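Local coordinates for pilus assembly protein CpaE (Caulobacter crescentus, PDB 4N0P) that probably binds and hydrolyses ATP through its ATPase part in pilus assembly, the fragment here being its receiver-like domain, at residues A61-D64 and Y65-Q69. Numbering follows the deposited sequence.
Sequences AAVD and YYQNQ
The C-terminal end of helix 58-65 runs out here into the loop that leads to strand 74-77. Two i to i+4 backbone bonds hold the final turn: Tyr65 N to Ala61 O, at 2.8 Å, and Tyr66 N to Ala62 O, at 3.1 Å. Tyr66 is the first residue to leave helical backbone angles, and the next carbonyl, Val63 O, is taken up by a side chain: Gln67 NE2 donates to Val63 O at 2.9 Å. Gln67 sets CG beside its own backbone N (chi1 -66°), and a bend at chi2 turns the amide back toward the helix. Val63 O lies close to the plane of the Gln67 amide, but NE2 stands above the carbonyl plane of Val63. Gln67 NE2 also passes Val63 CG1 at 3.8 Å, the two side chains running side by side. Gln67 N makes an i to i+3 hydrogen bond to Asp64 O at 3.3 Å, approaching from above that carbonyl's plane. The Tyr66 ring lies back along the helix toward Ala62; Tyr66 CD2 lies 3.1 Å from Ala62 O, and Tyr66 CE2 touches Ala62 CB at 4.4 Å. The ring is buried against Val75 and Leu93, its hydroxyl hydrogen-bonded to His26, while Tyr65 meets Phe28 edge-to-face. A side-chain amide thus takes the place of a backbone N-H at the end of a helix that packs on the parallel five-stranded sheet, of strand order 2-1-3-4-5, in a receiver-like alpha/beta fold.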
loop_
_atom_site.group_PDB
_atom_site.type_symbol
_atom_site.label_atom_id
_atom_site.label_comp_id
_atom_site.label_asym_id
_atom_site.label_seq_id
_atom_site.Cartn_x
_atom_site.Cartn_y
_atom_site.Cartn_z
ATOM N N ALA A 61 -6.371 -11.700 -1.096
ATOM C CA ALA A 61 -7.624 -11.199 -1.672
ATOM C C ALA A 61 -7.340 -10.219 -2.798
ATOM O O ALA A 61 -8.116 -10.142 -3.746
ATOM C CB ALA A 61 -8.453 -10.510 -0.612
ATOM N N ALA A 62 -6.222 -9.477 -2.698
ATOM C CA ALA A 62 -5.845 -8.521 -3.753
ATOM C C ALA A 62 -5.582 -9.262 -5.061
ATOM O O ALA A 62 -6.116 -8.878 -6.097
ATOM C CB ALA A 62 -4.605 -7.721 -3.335
ATOM N N VAL A 63 -4.791 -10.350 -5.013
ATOM C CA VAL A 63 -4.466 -11.154 -6.197
ATOM C C VAL A 63 -5.775 -11.671 -6.840
ATOM O O VAL A 63 -5.929 -11.602 -8.066
ATOM C CB VAL A 63 -3.483 -12.283 -5.842
ATOM C CG1 VAL A 63 -3.307 -13.268 -7.012
ATOM C CG2 VAL A 63 -2.138 -11.687 -5.422
ATOM N N ASP A 64 -6.715 -12.153 -6.012
ATOM C CA ASP A 64 -7.995 -12.654 -6.504
ATOM C C ASP A 64 -8.831 -11.530 -7.133
ATOM O O ASP A 64 -9.377 -11.722 -8.224
ATOM C CB ASP A 64 -8.780 -13.344 -5.370
ATOM C CG ASP A 64 -8.094 -14.561 -4.778
ATOM O OD1 ASP A 64 -7.377 -15.265 -5.526
ATOM O OD2 ASP A 64 -8.280 -14.816 -3.571
ATOM N N TYR A 65 -8.919 -10.356 -6.451
ATOM C CA TYR A 65 -9.694 -9.172 -6.878
ATOM C C TYR A 65 -9.322 -8.716 -8.299
ATOM O O TYR A 65 -10.204 -8.348 -9.077
ATOM C CB TYR A 65 -9.456 -7.981 -5.896
ATOM C CG TYR A 65 -10.502 -6.893 -5.983
ATOM C CD1 TYR A 65 -10.342 -5.809 -6.845
ATOM C CD2 TYR A 65 -11.620 -6.903 -5.152
ATOM C CE1 TYR A 65 -11.328 -4.826 -6.965
ATOM C CE2 TYR A 65 -12.605 -5.912 -5.252
ATOM C CZ TYR A 65 -12.470 -4.897 -6.183
ATOM O OH TYR A 65 -13.447 -3.930 -6.266
ATOM N N TYR A 66 -8.010 -8.655 -8.594
ATOM C CA TYR A 66 -7.531 -8.085 -9.856
ATOM C C TYR A 66 -7.458 -9.075 -11.019
ATOM O O TYR A 66 -7.047 -8.702 -12.115
ATOM C CB TYR A 66 -6.199 -7.354 -9.647
ATOM C CG TYR A 66 -6.348 -6.189 -8.679
ATOM C CD1 TYR A 66 -7.253 -5.150 -8.933
ATOM C CD2 TYR A 66 -5.585 -6.122 -7.517
ATOM C CE1 TYR A 66 -7.396 -4.074 -8.046
ATOM C CE2 TYR A 66 -5.738 -5.060 -6.607
ATOM C CZ TYR A 66 -6.643 -4.044 -6.882
ATOM O OH TYR A 66 -6.780 -2.991 -6.014
ATOM N N GLN A 67 -7.939 -10.318 -10.806
ATOM C CA GLN A 67 -8.025 -11.275 -11.911
ATOM C C GLN A 67 -9.045 -10.760 -12.913
ATOM O O GLN A 67 -8.815 -10.848 -14.119
ATOM C CB GLN A 67 -8.434 -12.674 -11.412
ATOM C CG GLN A 67 -7.398 -13.346 -10.505
ATOM C CD GLN A 67 -6.033 -13.464 -11.127
ATOM O OE1 GLN A 67 -5.881 -13.881 -12.287
ATOM N NE2 GLN A 67 -5.009 -13.068 -10.372
ATOM N N ASN A 68 -10.132 -10.159 -12.391
ATOM C CA ASN A 68 -11.253 -9.615 -13.150
ATOM C C ASN A 68 -11.383 -8.061 -13.134
ATOM O O ASN A 68 -11.970 -7.524 -14.078
ATOM C CB ASN A 68 -12.550 -10.236 -12.662
ATOM C CG ASN A 68 -12.742 -10.207 -11.165
ATOM O OD1 ASN A 68 -13.103 -9.179 -10.591
ATOM N ND2 ASN A 68 -12.544 -11.349 -10.509
ATOM N N GLN A 69 -10.867 -7.346 -12.106
ATOM C CA GLN A 69 -10.949 -5.879 -12.085
ATOM C C GLN A 69 -9.586 -5.226 -12.421
ATOM O O GLN A 69 -8.537 -5.772 -12.059
ATOM C CB GLN A 69 -11.433 -5.330 -10.723
ATOM C CG GLN A 69 -12.928 -5.427 -10.441
ATOM C CD GLN A 69 -13.802 -4.586 -11.340
ATOM O OE1 GLN A 69 -14.390 -5.083 -12.296
ATOM N NE2 GLN A 69 -13.937 -3.312 -11.035
#